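Local coordinates for protein alpha-glucosidase ([Eubacterium] rectale, PDB 6PNR) that hydrolyses alpha-glycosidic bonds as a GH31 family sulfoquinovosidase, probably releasing sulfoquinovose from sulfolipid-derived glycosides, at residues Asn8-Phe13 / Arg18-Ser23; Thr68-Leu71 / Ile77-Lys80. All coordinates share one frame; numbering follows the deposited sequence.

Interaction 1 (Asn8-Phe13 / Arg18-Ser23)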
ATOM      1  N   ASN A   8     -21.446  22.871 -28.899  1.00 62.22           N
ATOM      2  CA  ASN A   8     -20.517  23.032 -27.789  1.00 69.19           C
ATOM      3  C   ASN A   8     -20.882  22.173 -26.585  1.00 66.55           C
ATOM      4  O   ASN A   8     -20.286  22.348 -25.514  1.00 68.05           O
ATOM      5  CB  ASN A   8     -20.449  24.506 -27.364  1.00 66.44           C
ATOM      6  CG  ASN A   8     -20.604  25.460 -28.539  1.00 68.19           C
ATOM      7  OD1 ASN A   8     -19.660  25.680 -29.303  1.00 64.32           O
ATOM      8  ND2 ASN A   8     -21.801  26.030 -28.689  1.00 69.14           N
ATOM      9  N   GLU A   9     -21.838  21.258 -26.723  1.00 54.92           N
ATOM     10  CA  GLU A   9     -22.319  20.515 -25.569  1.00 58.31           C
ATOM     11  C   GLU A   9     -23.146  19.311 -25.991  1.00 56.97           C
ATOM     12  O   GLU A   9     -24.056  19.431 -26.815  1.00 57.38           O
ATOM     13  CB  GLU A   9     -23.140  21.429 -24.652  1.00 61.57           C
ATOM     14  CG  GLU A   9     -23.622  20.761 -23.376  1.00 67.03           C
ATOM     15  CD  GLU A   9     -24.203  21.748 -22.376  1.00 79.16           C
ATOM     16  OE1 GLU A   9     -24.179  22.969 -22.655  1.00 79.15           O
ATOM     17  OE2 GLU A   9     -24.679  21.298 -21.307  1.00 79.88           O
ATOM     18  N   PHE A  10     -22.826  18.147 -25.436  1.00 52.99           N
ATOM     19  CA  PHE A  10     -23.589  16.925 -25.628  1.00 47.30           C
ATOM     20  C   PHE A  10     -24.172  16.497 -24.288  1.00 48.65           C
ATOM     21  O   PHE A  10     -23.531  16.658 -23.245  1.00 49.18           O
ATOM     22  CB  PHE A  10     -22.706  15.814 -26.215  1.00 47.48           C
ATOM     23  CG  PHE A  10     -23.283  14.441 -26.061  1.00 49.48           C
ATOM     24  CD1 PHE A  10     -24.267  13.991 -26.917  1.00 46.98           C
ATOM     25  CD2 PHE A  10     -22.841  13.598 -25.054  1.00 47.14           C
ATOM     26  CE1 PHE A  10     -24.808  12.726 -26.773  1.00 48.80           C
ATOM     27  CE2 PHE A  10     -23.378  12.336 -24.904  1.00 46.15           C
ATOM     28  CZ  PHE A  10     -24.365  11.899 -25.766  1.00 41.76           C
ATOM     29  N   GLN A  11     -25.392  15.963 -24.315  1.00 45.72           N
ATOM     30  CA  GLN A  11     -26.060  15.526 -23.098  1.00 45.62           C
ATOM     31  C   GLN A  11     -26.905  14.295 -23.389  1.00 54.12           C
ATOM     32  O   GLN A  11     -27.480  14.161 -24.475  1.00 54.04           O
ATOM     33  CB  GLN A  11     -26.957  16.622 -22.507  1.00 54.47           C
ATOM     34  CG  GLN A  11     -26.222  17.794 -21.879  1.00 52.72           C
ATOM     35  CD  GLN A  11     -27.176  18.825 -21.298  1.00 64.06           C
ATOM     36  OE1 GLN A  11     -27.067  19.202 -20.128  1.00 71.68           O
ATOM     37  NE2 GLN A  11     -28.120  19.286 -22.117  1.00 54.89           N
ATOM     38  N   LEU A  12     -26.992  13.408 -22.396  1.00 45.42           N
ATOM     39  CA  LEU A  12     -27.845  12.230 -22.473  1.00 42.23           C
ATOM     40  C   LEU A  12     -28.611  12.094 -21.168  1.00 45.99           C
ATOM     41  O   LEU A  12     -28.011  12.139 -20.088  1.00 37.39           O
ATOM     42  CB  LEU A  12     -27.028  10.958 -22.740  1.00 43.09           C
ATOM     43  CG  LEU A  12     -27.823   9.648 -22.721  1.00 48.88           C
ATOM     44  CD1 LEU A  12     -28.884   9.653 -23.813  1.00 50.58           C
ATOM     45  CD2 LEU A  12     -26.906   8.426 -22.856  1.00 43.53           C
ATOM     46  N   PHE A  13     -29.925  11.901 -21.272  1.00 43.30           N
ATOM     47  CA  PHE A  13     -30.806  11.796 -20.118  1.00 49.74           C
ATOM     48  C   PHE A  13     -31.428  10.407 -20.032  1.00 49.80           C
ATOM     49  O   PHE A  13     -31.670   9.746 -21.047  1.00 49.85           O
ATOM     50  CB  PHE A  13     -31.922  12.853 -20.174  1.00 49.71           C
ATOM     51  CG  PHE A  13     -31.419  14.262 -20.091  1.00 45.21           C
ATOM     52  CD1 PHE A  13     -30.836  14.870 -21.196  1.00 47.15           C
ATOM     53  CD2 PHE A  13     -31.514  14.977 -18.907  1.00 48.67           C
ATOM     54  CE1 PHE A  13     -30.353  16.168 -21.124  1.00 50.59           C
ATOM     55  CE2 PHE A  13     -31.032  16.280 -18.823  1.00 53.91           C
ATOM     56  CZ  PHE A  13     -30.451  16.874 -19.935  1.00 47.21           C
ATOM     57  N   ARG A  18     -29.899  13.608 -15.961  1.00 49.99           N
ATOM     58  CA  ARG A  18     -28.785  13.677 -16.899  1.00 50.24           C
ATOM     59  C   ARG A  18     -27.722  12.660 -16.488  1.00 50.75           C
ATOM     60  O   ARG A  18     -27.220  12.708 -15.361  1.00 47.35           O
ATOM     61  CB  ARG A  18     -28.209  15.092 -16.921  1.00 48.99           C
ATOM     62  CG  ARG A  18     -27.233  15.365 -18.056  1.00 54.93           C
ATOM     63  CD  ARG A  18     -26.688  16.792 -18.017  1.00 58.42           C
ATOM     64  NE  ARG A  18     -26.081  17.124 -16.727  1.00 68.16           N
ATOM     65  CZ  ARG A  18     -26.650  17.906 -15.814  1.00 70.60           C
ATOM     66  NH1 ARG A  18     -27.840  18.444 -16.053  1.00 77.25           N
ATOM     67  NH2 ARG A  18     -26.030  18.153 -14.665  1.00 70.37           N
ATOM     68  N   ILE A  19     -27.382  11.736 -17.385  1.00 44.12           N
ATOM     69  CA  ILE A  19     -26.346  10.752 -17.086  1.00 41.40           C
ATOM     70  C   ILE A  19     -25.050  10.986 -17.859  1.00 42.74           C
ATOM     71  O   ILE A  19     -23.997  10.495 -17.422  1.00 42.31           O
ATOM     72  CB  ILE A  19     -26.842   9.308 -17.309  1.00 40.92           C
ATOM     73  CG1 ILE A  19     -27.141   9.051 -18.777  1.00 44.82           C
ATOM     74  CG2 ILE A  19     -28.060   9.003 -16.449  1.00 39.00           C
ATOM     75  CD1 ILE A  19     -27.306   7.574 -19.087  1.00 43.64           C
ATOM     76  N   LEU A  20     -25.080  11.702 -18.980  1.00 36.73           N
ATOM     77  CA  LEU A  20     -23.867  12.023 -19.721  1.00 35.44           C
ATOM     78  C   LEU A  20     -23.836  13.509 -20.027  1.00 42.55           C
ATOM     79  O   LEU A  20     -24.871  14.113 -20.325  1.00 40.94           O
ATOM     80  CB  LEU A  20     -23.762  11.245 -21.043  1.00 36.81           C
ATOM     81  CG  LEU A  20     -23.514   9.736 -20.992  1.00 37.36           C
ATOM     82  CD1 LEU A  20     -23.243   9.203 -22.387  1.00 33.09           C
ATOM     83  CD2 LEU A  20     -22.345   9.398 -20.057  1.00 30.74           C
ATOM     84  N   GLU A  21     -22.643  14.091 -19.975  1.00 38.64           N
ATOM     85  CA  GLU A  21     -22.471  15.481 -20.369  1.00 44.03           C
ATOM     86  C   GLU A  21     -21.060  15.687 -20.887  1.00 44.20           C
ATOM     87  O   GLU A  21     -20.101  15.149 -20.325  1.00 44.40           O
ATOM     88  CB  GLU A  21     -22.741  16.440 -19.205  1.00 49.81           C
ATOM     89  CG  GLU A  21     -22.558  17.908 -19.577  1.00 64.74           C
ATOM     90  CD  GLU A  21     -22.745  18.842 -18.398  1.00 71.21           C
ATOM     91  OE1 GLU A  21     -23.197  18.376 -17.326  1.00 71.58           O
ATOM     92  OE2 GLU A  21     -22.436  20.045 -18.542  1.00 74.30           O
ATOM     93  N   HIS A  22     -20.944  16.447 -21.972  1.00 38.95           N
ATOM     94  CA  HIS A  22     -19.668  16.996 -22.403  1.00 43.25           C
ATOM     95  C   HIS A  22     -19.837  18.479 -22.677  1.00 50.72           C
ATOM     96  O   HIS A  22     -20.563  18.863 -23.598  1.00 51.20           O
ATOM     97  CB  HIS A  22     -19.115  16.315 -23.650  1.00 39.62           C
ATOM     98  CG  HIS A  22     -17.820  16.913 -24.106  1.00 44.77           C
ATOM     99  ND1 HIS A  22     -16.594  16.464 -23.662  1.00 45.16           N
ATOM    100  CD2 HIS A  22     -17.561  17.967 -24.918  1.00 42.57           C
ATOM    101  CE1 HIS A  22     -15.635  17.194 -24.205  1.00 45.22           C
ATOM    102  NE2 HIS A  22     -16.196  18.113 -24.971  1.00 44.25           N
ATOM    103  N   SER A  23     -19.165  19.304 -21.883  1.00 49.04           N
ATOM    104  CA  SER A  23     -18.995  20.719 -22.167  1.00 53.93           C
ATOM    105  C   SER A  23     -17.543  21.063 -21.886  1.00 54.50           C
ATOM    106  O   SER A  23     -16.778  20.230 -21.393  1.00 51.04           O
ATOM    107  CB  SER A  23     -19.940  21.587 -21.330  1.00 58.49           C
ATOM    108  OG  SER A  23     -19.816  21.289 -19.951  1.00 56.72           O
TER
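Phe-10 to Phe-13 and Arg-18 to His-22 form a beta hairpin with a classic beta bulge near its turn, where Ile-19 and Leu-20 both face Leu-12. Leu-12 O therefore accepts two bonds: Ile-19 N approaches at 2.8 Å, nearly in line with the carbonyl, while Leu-20 N, at 3.2 Å, lies in the carbonyl plane on a lone pair. Farther from the turn the pairing is regular, Phe-10 and His-22 exchanging both of their backbone bonds.

One face of the hairpin carries Phe-10, Leu-12, Leu-20 and His-22. Leu-12 and Leu-20 lie side by side, with CB to CB 3.7 Å, and Leu-20 CD1 meets the edge of the Phe-10 ring. The branched leucines suit this buried face, where both rest on Ile-211 and Leu-20 also on Ile-90 of the neighbouring sheet.

The other face is mixed. Arg-18 lays its aliphatic stem over one face of the Phe-13 ring, CG standing 4.2 Å from the centroid in a CH-pi contact, 20° off the normal. With CG anti to the carbonyl carbon (chi1 -64°), the Phe-13 ring leans over the partner strand. Replacing Phe-13 by alanine would take away the ring under Arg-18 CB and CG, and is likely to open a gap there and leave the arginine stem held mainly by its salt bridge to Glu-21. Beyond the ring, Arg-18 CD touches Gln-11 OE1 at 3.2 Å. The Glu-9 and Glu-21 carboxylates come close, a pairing of like charges that Arg-18 probably eases. Both carboxylate oxygens of Glu-21 are held from within 18-23: OE1 takes a salt bridge from Arg-18 NE at 3.2 Å, and OE2 receives Ser-23 OG, itself bonded to Arg-26 N, on its anti side, 33° out of the carboxylate plane.

Interaction 2 (Thr68-Leu71 / Ile77-Lys80)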
ATOM      1  N   THR A  68     -27.958   8.670 -35.927  1.00 63.28           N
ATOM      2  CA  THR A  68     -26.674   8.741 -35.254  1.00 54.77           C
ATOM      3  C   THR A  68     -26.283  10.187 -34.979  1.00 56.90           C
ATOM      4  O   THR A  68     -26.700  11.110 -35.685  1.00 57.30           O
ATOM      5  CB  THR A  68     -25.572   8.062 -36.086  1.00 59.56           C
ATOM      6  OG1 THR A  68     -25.092   8.975 -37.074  1.00 65.88           O
ATOM      7  CG2 THR A  68     -26.113   6.824 -36.792  1.00 56.73           C
ATOM      8  N   VAL A  69     -25.488  10.371 -33.928  1.00 51.02           N
ATOM      9  CA  VAL A  69     -24.841  11.639 -33.610  1.00 44.31           C
ATOM     10  C   VAL A  69     -23.347  11.374 -33.577  1.00 45.87           C
ATOM     11  O   VAL A  69     -22.889  10.487 -32.846  1.00 43.61           O
ATOM     12  CB  VAL A  69     -25.327  12.213 -32.269  1.00 39.40           C
ATOM     13  CG1 VAL A  69     -24.459  13.400 -31.847  1.00 44.90           C
ATOM     14  CG2 VAL A  69     -26.797  12.615 -32.359  1.00 51.81           C
ATOM     15  N   ARG A  70     -22.590  12.120 -34.373  1.00 38.68           N
ATOM     16  CA  ARG A  70     -21.147  11.951 -34.450  1.00 43.41           C
ATOM     17  C   ARG A  70     -20.464  13.125 -33.752  1.00 51.22           C
ATOM     18  O   ARG A  70     -20.647  14.281 -34.150  1.00 46.59           O
ATOM     19  CB  ARG A  70     -20.677  11.827 -35.902  1.00 50.89           C
ATOM     20  CG  ARG A  70     -19.164  11.612 -36.024  1.00 58.36           C
ATOM     21  CD  ARG A  70     -18.650  11.659 -37.466  1.00 72.14           C
ATOM     22  NE  ARG A  70     -19.103  10.521 -38.265  1.00 79.06           N
ATOM     23  CZ  ARG A  70     -20.020  10.596 -39.225  1.00 84.96           C
ATOM     24  NH1 ARG A  70     -20.585  11.761 -39.519  1.00 85.99           N
ATOM     25  NH2 ARG A  70     -20.372   9.509 -39.898  1.00 80.96           N
ATOM     26  N   LEU A  71     -19.686  12.825 -32.707  1.00 38.19           N
ATOM     27  CA  LEU A  71     -18.892  13.814 -31.988  1.00 44.40           C
ATOM     28  C   LEU A  71     -17.427  13.622 -32.360  1.00 45.07           C
ATOM     29  O   LEU A  71     -16.842  12.569 -32.075  1.00 39.01           O
ATOM     30  CB  LEU A  71     -19.080  13.682 -30.475  1.00 41.97           C
ATOM     31  CG  LEU A  71     -20.500  13.580 -29.910  1.00 44.52           C
ATOM     32  CD1 LEU A  71     -20.445  13.446 -28.401  1.00 44.42           C
ATOM     33  CD2 LEU A  71     -21.349  14.777 -30.297  1.00 45.96           C
ATOM     34  N   ILE A  77     -10.332  11.315 -31.129  1.00 36.86           N
ATOM     35  CA  ILE A  77     -11.434  10.376 -30.949  1.00 41.56           C
ATOM     36  C   ILE A  77     -12.624  10.830 -31.785  1.00 43.35           C
ATOM     37  O   ILE A  77     -12.950  12.022 -31.825  1.00 41.54           O
ATOM     38  CB  ILE A  77     -11.852  10.276 -29.464  1.00 40.79           C
ATOM     39  CG1 ILE A  77     -10.707   9.755 -28.584  1.00 41.07           C
ATOM     40  CG2 ILE A  77     -13.091   9.418 -29.301  1.00 40.31           C
ATOM     41  CD1 ILE A  77     -10.309   8.324 -28.869  1.00 38.56           C
ATOM     42  N   ILE A  78     -13.292   9.878 -32.432  1.00 39.87           N
ATOM     43  CA  ILE A  78     -14.618  10.093 -32.999  1.00 45.05           C
ATOM     44  C   ILE A  78     -15.585   9.154 -32.292  1.00 43.70           C
ATOM     45  O   ILE A  78     -15.340   7.945 -32.230  1.00 41.37           O
ATOM     46  CB  ILE A  78     -14.642   9.855 -34.521  1.00 49.13           C
ATOM     47  CG1 ILE A  78     -13.638  10.776 -35.221  1.00 49.34           C
ATOM     48  CG2 ILE A  78     -16.056  10.052 -35.058  1.00 45.52           C
ATOM     49  CD1 ILE A  78     -13.426  10.453 -36.687  1.00 56.34           C
ATOM     50  N   ALA A  79     -16.678   9.707 -31.760  1.00 40.54           N
ATOM     51  CA  ALA A  79     -17.689   8.926 -31.055  1.00 43.43           C
ATOM     52  C   ALA A  79     -18.996   8.967 -31.830  1.00 47.55           C
ATOM     53  O   ALA A  79     -19.515  10.052 -32.115  1.00 47.79           O
ATOM     54  CB  ALA A  79     -17.907   9.447 -29.636  1.00 37.34           C
ATOM     55  N   LYS A  80     -19.526   7.783 -32.155  1.00 42.38           N
ATOM     56  CA  LYS A  80     -20.797   7.619 -32.851  1.00 40.26           C
ATOM     57  C   LYS A  80     -21.846   7.135 -31.855  1.00 44.96           C
ATOM     58  O   LYS A  80     -21.743   6.019 -31.333  1.00 40.20           O
ATOM     59  CB  LYS A  80     -20.677   6.616 -33.997  1.00 52.69           C
ATOM     60  CG  LYS A  80     -20.169   7.160 -35.325  1.00 58.26           C
ATOM     61  CD  LYS A  80     -20.714   6.300 -36.479  1.00 59.79           C
ATOM     62  CE  LYS A  80     -19.664   6.022 -37.563  1.00 75.34           C
ATOM     63  NZ  LYS A  80     -19.224   7.244 -38.300  1.00 70.99           N
TER
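Leu-71 and Ala-79 form the close-knit part of this contact, an antiparallel hydrogen-bonded pair whose two backbone bonds are short and almost straight. Leu-71 N gives to Ala-79 O at 2.8 Å with an angle of 171°, and Ala-79 N returns a bond to Leu-71 O at 2.9 Å. Their side chains share the buried face. The small Ala-79 lies against Ile-90 and Phe-92 of the next strand, where its methyl packs beside these bulkier side chains, and Leu-71 reaches Val-62 and Leu-59.

The opposite face is looser and partly open to solvent, as suits long side chains with charged ends. Here the stem of Arg-70 runs alongside Ile-78, its CG 3.6 Å from Ile-78 CG2, so that an apolar branch backs the aliphatic part of the arginine. With CG opposite the backbone N (chi1 -179°), the Arg-70 stem leans beside its own carbonyl carbon, toward Ile-78, before the chain bends at chi3. Lys-80, in the non-hydrogen-bonded pair with Arg-70, points the same way, and its NZ comes to the guanidinium edge, 3.0 Å from Arg-70 NH2. Both atoms are donors, so this close approach is no bond, and the modelled position of the lysine end is doubtful. The arrangement is that of a two-stranded beta hairpin within a larger antiparallel sheet, bordered by strands 61-64 and 87-94.

Interactions 1 and 2 follow one another along the chain as two separate beta hairpins, about 13 Å apart between centres, in the beta-rich N-terminal part of the protein, remote from the barrel that holds the inhibitor. Their buried, largely apolar faces meet: Phe-10 CG lies 3.8 Å from Leu-71 CD1, His-22 stands edge-to-face with Phe-73 of the second hairpin, and Leu-20 and Ala-79 both touch Ile-90. Each thus gives one face to a shared core, while its other face mixes charged ends with an apolar side chain, Phe-13 in one and Ile-78 in the other. Those outer faces differ in chemistry: interaction 1 sets acids against an arginine, whereas interaction 2 brings two basic side chains together.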